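Local atomic coordinates of extracellular ligand-binding receptor (Rhodopseudomonas palustris, PDB entry 3SG0), a protein that probably serves as the periplasmic solute-binding receptor of an ABC transporter, binding aromatic acids such as benzoylformate, related to those derived from lignin. Residues V287-R290 with F291-Y295; T305-G308 with V309-W312. All coordinates share one frame; numbering follows the deposited sequence.

Two local contacts on consecutive helices are compared here. Interaction 1 is a surface contact within helix 283-298, where one of eight touching residues is buried; interaction 2, at the start of helix 306-328, is a core contact with seven buried. The chemistry follows the setting. Residues 287-295 combine alpha-helical bonding with charged side chains, whereas residues 305-312 present the rings of Phe-307 and His-310 to a bound benzoylformate, with Ile-306 packed on Val-309. Their centres are 10 Å apart, yet the helices pack directly: Phe-291 CD1 comes within 3.5 Å of Trp-312 CG, Phe-291 CD2 lies 3.5 Å from Val-309 CG2, and Ala-294 CB rests against the Trp-312 indole.

Interaction 1: V287-R290 with F291-Y295; sequences VKAR and FVDAY
Lys-288 and Val-292 meet one helical turn apart, and the lysine can be followed outward. Its CB points away from residues 291-295. With chi1 at -179°, CG lies opposite the backbone N and on the carbonyl-carbon side, which brings it 4.0 Å from Val-292 CG2. Beyond CG the chain is extended: the side chain also touches Ala-275 and Asn-353, and NZ reaches a salt bridge with Glu-276, a hydrogen bond to Phe-272 O and a cation-pi contact with the Phe-272 ring. Val-292 CG2, on the backbone-N side of its own residue, also packs 3.3 Å from Lys-288 O. That oxygen accepts Val-292 N at 2.8 Å in a nearly straight bond (172°). Asp-293 N likewise donates to Ala-289 O at 2.8 Å, and Ala-294 N to Arg-290 O at 3.2 Å. Ala-289 O also sits over the face of the Asp-293 carboxylate, 3.0 Å from its CG; carbonyl and carboxylate oxygens are all acceptors, so no hydrogen bond forms between them. Arg-290, modelled in two conformers, belongs with Thr-316 and Glu-319 to a site seen with 3-hydroxypyruvate in a structure of this protein, though that ligand is not bound to this chain here. The successive i to i+4 bonds, with Phe-291 and Tyr-295 buried and Arg-290 and Asp-293 exposed, are those of an amphipathic alpha-helix in the two-lobed periplasmic binding protein fold.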
loop_
_atom_site.group_PDB
_atom_site.type_symbol
_atom_site.label_atom_id
_atom_site.label_comp_id
_atom_site.label_asym_id
_atom_site.label_seq_id
_atom_site.Cartn_x
_atom_site.Cartn_y
_atom_site.Cartn_z
ATOM N N VAL A 287 -13.780 5.792 10.334
ATOM C CA VAL A 287 -12.406 6.219 10.104
ATOM C C VAL A 287 -12.203 6.671 8.664
ATOM O O VAL A 287 -11.331 7.500 8.391
ATOM C CB VAL A 287 -11.366 5.156 10.538
ATOM C CG1 VAL A 287 -11.551 4.813 12.008
ATOM C CG2 VAL A 287 -11.444 3.905 9.671
ATOM N N LYS A 288 -13.010 6.150 7.746
ATOM C CA LYS A 288 -12.961 6.613 6.367
ATOM C C LYS A 288 -13.524 8.023 6.250
ATOM O O LYS A 288 -12.950 8.867 5.557
ATOM C CB LYS A 288 -13.695 5.648 5.433
ATOM C CG LYS A 288 -13.661 6.075 3.973
ATOM C CD LYS A 288 -14.172 4.976 3.038
ATOM C CE LYS A 288 -14.038 5.394 1.586
ATOM N NZ LYS A 288 -14.414 4.294 0.662
ATOM N N ALA A 289 -14.630 8.288 6.936
ATOM C CA ALA A 289 -15.247 9.607 6.875
ATOM C C ALA A 289 -14.306 10.681 7.409
ATOM O O ALA A 289 -14.261 11.781 6.867
ATOM C CB ALA A 289 -16.570 9.617 7.627
ATOM N N ARG A 290 -13.559 10.381 8.463
ATOM C CA ARG A 290 -12.609 11.344 9.018
ATOM C C ARG A 290 -11.589 11.760 7.963
ATOM O O ARG A 290 -11.280 12.944 7.800
ATOM C CB ARG A 290 -11.883 10.764 10.234
ATOM C CG ARG A 290 -12.732 10.650 11.484
ATOM C CD ARG A 290 -11.873 10.314 12.695
ATOM N NE ARG A 290 -10.831 11.313 12.920
ATOM C CZ ARG A 290 -9.535 11.111 12.701
ATOM N NH1 ARG A 290 -9.108 9.938 12.255
ATOM N NH2 ARG A 290 -8.663 12.083 12.935
ATOM N N PHE A 291 -11.054 10.777 7.245
ATOM C CA PHE A 291 -10.093 11.041 6.183
ATOM C C PHE A 291 -10.730 11.791 5.024
ATOM O O PHE A 291 -10.213 12.817 4.575
ATOM C CB PHE A 291 -9.500 9.723 5.689
ATOM C CG PHE A 291 -8.780 9.823 4.371
ATOM C CD1 PHE A 291 -7.654 10.619 4.226
ATOM C CD2 PHE A 291 -9.216 9.088 3.278
ATOM C CE1 PHE A 291 -6.985 10.682 3.014
ATOM C CE2 PHE A 291 -8.551 9.141 2.075
ATOM C CZ PHE A 291 -7.432 9.942 1.937
ATOM N N VAL A 292 -11.856 11.285 4.535
ATOM C CA VAL A 292 -12.503 11.885 3.373
ATOM C C VAL A 292 -12.898 13.337 3.650
ATOM O O VAL A 292 -12.682 14.220 2.813
ATOM C CB VAL A 292 -13.732 11.059 2.918
ATOM C CG1 VAL A 292 -14.573 11.836 1.910
ATOM C CG2 VAL A 292 -13.283 9.712 2.346
ATOM N N ASP A 293 -13.456 13.590 4.825
ATOM C CA ASP A 293 -13.877 14.941 5.160
ATOM C C ASP A 293 -12.685 15.888 5.195
ATOM O O ASP A 293 -12.745 17.001 4.668
ATOM C CB ASP A 293 -14.612 14.966 6.504
ATOM C CG ASP A 293 -15.947 14.240 6.459
ATOM O OD1 ASP A 293 -16.416 13.910 5.351
ATOM O OD2 ASP A 293 -16.531 14.009 7.541
ATOM N N ALA A 294 -11.598 15.454 5.818
ATOM C CA ALA A 294 -10.414 16.297 5.910
ATOM C C ALA A 294 -9.794 16.512 4.536
ATOM O O ALA A 294 -9.381 17.620 4.196
ATOM C CB ALA A 294 -9.406 15.695 6.867
ATOM N N TYR A 295 -9.731 15.453 3.736
ATOM C CA TYR A 295 -9.160 15.551 2.403
ATOM C C TYR A 295 -9.972 16.501 1.526
ATOM O O TYR A 295 -9.413 17.367 0.846
ATOM C CB TYR A 295 -9.088 14.171 1.758
ATOM C CG TYR A 295 -8.441 14.146 0.397
ATOM C CD1 TYR A 295 -7.113 13.756 0.244
ATOM C CD2 TYR A 295 -9.164 14.491 -0.747
ATOM C CE1 TYR A 295 -6.524 13.709 -1.003
ATOM C CE2 TYR A 295 -8.581 14.445 -1.998
ATOM C CZ TYR A 295 -7.260 14.055 -2.119
ATOM O OH TYR A 295 -6.652 13.989 -3.347
#

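Interaction 2: T305-G308 with V309-W312; sequences TIFG and VHLW. With 173 (benzoyl-formic acid), chain B.
The ligand pocket is lined in part by the first turn of helix 306-328, where the side chains of Phe-307 and His-310 run alongside each other in a common direction. Phe-307 CD2 lies 3.7 Å from His-310 ND1, and the planes stand at 80° in an oblique pairing. Both rings reach the phenyl end of benzoylformate: Phe-307 CE2 is 3.7 Å from ligand C3, which lies in the phenylalanine plane at its edge, and His-310 CE1 is 4.0 Å from the same atom. In the two-lobed fold of this family the solute is enclosed between the lobes, and here its polar end is hydrogen-bonded by Thr-99, Arg-198 and Ala-121. The imidazole is set by chi1 of -60°, with CG opposite its carbonyl carbon, so that Ile-306 O stands 3.9 Å above the ring centre. ND1 is buried without a polar partner. Replacing this histidine by an alanine would probably open a gap beside the ligand phenyl and leave Phe-307 CD2 without its imidazole neighbour. Ile-306 also packs on Phe-307, its CG2 over one ring face near the rim, while its CG1 touches Val-309 CG1 at 4.0 Å. The backbone begins with i to i+3 bonds: Val-309 N to Ile-306 O is 2.8 Å but bent (136°). Trp-312 N then donates to Gly-308 O at 3.1 Å, in the carbonyl plane, as regular alpha-helical spacing takes over.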
loop_
_atom_site.group_PDB
_atom_site.type_symbol
_atom_site.label_atom_id
_atom_site.label_comp_id
_atom_site.label_asym_id
_atom_site.label_seq_id
_atom_site.Cartn_x
_atom_site.Cartn_y
_atom_site.Cartn_z
ATOM N N THR A 305 -8.577 9.092 -3.410
ATOM C CA THR A 305 -8.467 7.661 -3.649
ATOM C C THR A 305 -7.724 7.011 -2.482
ATOM O O THR A 305 -7.132 7.690 -1.630
ATOM C CB THR A 305 -7.765 7.351 -4.972
ATOM O OG1 THR A 305 -6.393 7.757 -4.873
ATOM C CG2 THR A 305 -8.444 8.086 -6.127
ATOM N N ILE A 306 -7.756 5.688 -2.446
ATOM C CA ILE A 306 -7.254 4.955 -1.299
ATOM C C ILE A 306 -5.794 5.272 -0.981
ATOM O O ILE A 306 -5.384 5.249 0.179
ATOM C CB ILE A 306 -7.413 3.431 -1.492
ATOM C CG1 ILE A 306 -7.149 2.693 -0.183
ATOM C CG2 ILE A 306 -6.514 2.923 -2.612
ATOM C CD1 ILE A 306 -7.447 1.205 -0.258
ATOM N N PHE A 307 -4.982 5.564 -1.992
ATOM C CA PHE A 307 -3.557 5.701 -1.728
ATOM C C PHE A 307 -3.230 6.843 -0.781
ATOM O O PHE A 307 -2.262 6.761 -0.034
ATOM C CB PHE A 307 -2.755 5.684 -3.028
ATOM C CG PHE A 307 -2.898 4.382 -3.732
ATOM C CD1 PHE A 307 -3.759 4.232 -4.810
ATOM C CD2 PHE A 307 -2.266 3.260 -3.225
ATOM C CE1 PHE A 307 -3.940 2.984 -5.396
ATOM C CE2 PHE A 307 -2.451 2.015 -3.807
ATOM C CZ PHE A 307 -3.289 1.876 -4.887
ATOM N N GLY A 308 -4.061 7.883 -0.765
ATOM C CA GLY A 308 -3.876 8.954 0.196
ATOM C C GLY A 308 -4.056 8.474 1.631
ATOM O O GLY A 308 -3.446 9.001 2.571
ATOM N N VAL A 309 -4.903 7.466 1.811
ATOM C CA VAL A 309 -5.182 6.965 3.151
ATOM C C VAL A 309 -3.978 6.243 3.744
ATOM O O VAL A 309 -3.892 6.086 4.957
ATOM C CB VAL A 309 -6.479 6.112 3.207
ATOM C CG1 VAL A 309 -6.178 4.615 3.131
ATOM C CG2 VAL A 309 -7.253 6.435 4.477
ATOM N N HIS A 310 -3.034 5.825 2.911
ATOM C CA HIS A 310 -1.825 5.198 3.443
ATOM C C HIS A 310 -0.977 6.232 4.165
ATOM O O HIS A 310 -0.308 5.911 5.154
ATOM C CB HIS A 310 -1.092 4.452 2.327
ATOM C CG HIS A 310 -1.957 3.395 1.741
ATOM N ND1 HIS A 310 -1.884 2.910 0.449
ATOM C CD2 HIS A 310 -2.994 2.762 2.328
ATOM C CE1 HIS A 310 -2.841 2.007 0.280
ATOM N NE2 HIS A 310 -3.519 1.898 1.407
ATOM N N LEU A 311 -1.025 7.479 3.708
ATOM C CA LEU A 311 -0.393 8.569 4.446
ATOM C C LEU A 311 -1.221 8.894 5.693
ATOM O O LEU A 311 -0.693 9.005 6.802
ATOM C CB LEU A 311 -0.232 9.800 3.554
ATOM C CG LEU A 311 0.327 11.047 4.242
ATOM C CD1 LEU A 311 1.623 10.764 4.988
ATOM C CD2 LEU A 311 0.516 12.151 3.216
ATOM N N TRP A 312 -2.532 9.024 5.514
ATOM C CA TRP A 312 -3.419 9.357 6.622
ATOM C C TRP A 312 -3.284 8.368 7.791
ATOM O O TRP A 312 -3.087 8.778 8.941
ATOM C CB TRP A 312 -4.863 9.400 6.129
ATOM C CG TRP A 312 -5.853 9.803 7.172
ATOM C CD1 TRP A 312 -6.584 8.975 7.961
ATOM C CD2 TRP A 312 -6.217 11.137 7.540
ATOM N NE1 TRP A 312 -7.387 9.707 8.802
ATOM C CE2 TRP A 312 -7.185 11.039 8.559
ATOM C CE3 TRP A 312 -5.831 12.405 7.096
ATOM C CZ2 TRP A 312 -7.763 12.161 9.154
ATOM C CZ3 TRP A 312 -6.411 13.517 7.687
ATOM C CH2 TRP A 312 -7.363 13.386 8.703
HETATM O O1B 173 B . 4.241 -1.717 -2.851
HETATM C C1 173 B . 4.161 -1.403 -4.009
HETATM O O1A 173 B . 5.241 -1.434 -4.883
HETATM C C2 173 B . 2.816 -1.178 -4.645
HETATM O O2 173 B . 2.708 -1.131 -5.834
HETATM C C1G 173 B . 1.654 -0.956 -3.727
HETATM C C2D 173 B . 1.814 -0.008 -2.544
HETATM C C2E 173 B . 0.658 0.209 -1.589
HETATM C C3 173 B . -0.650 -0.544 -1.822
HETATM C C1E 173 B . -0.781 -1.499 -3.024
HETATM C C1D 173 B . 0.365 -1.711 -3.991
#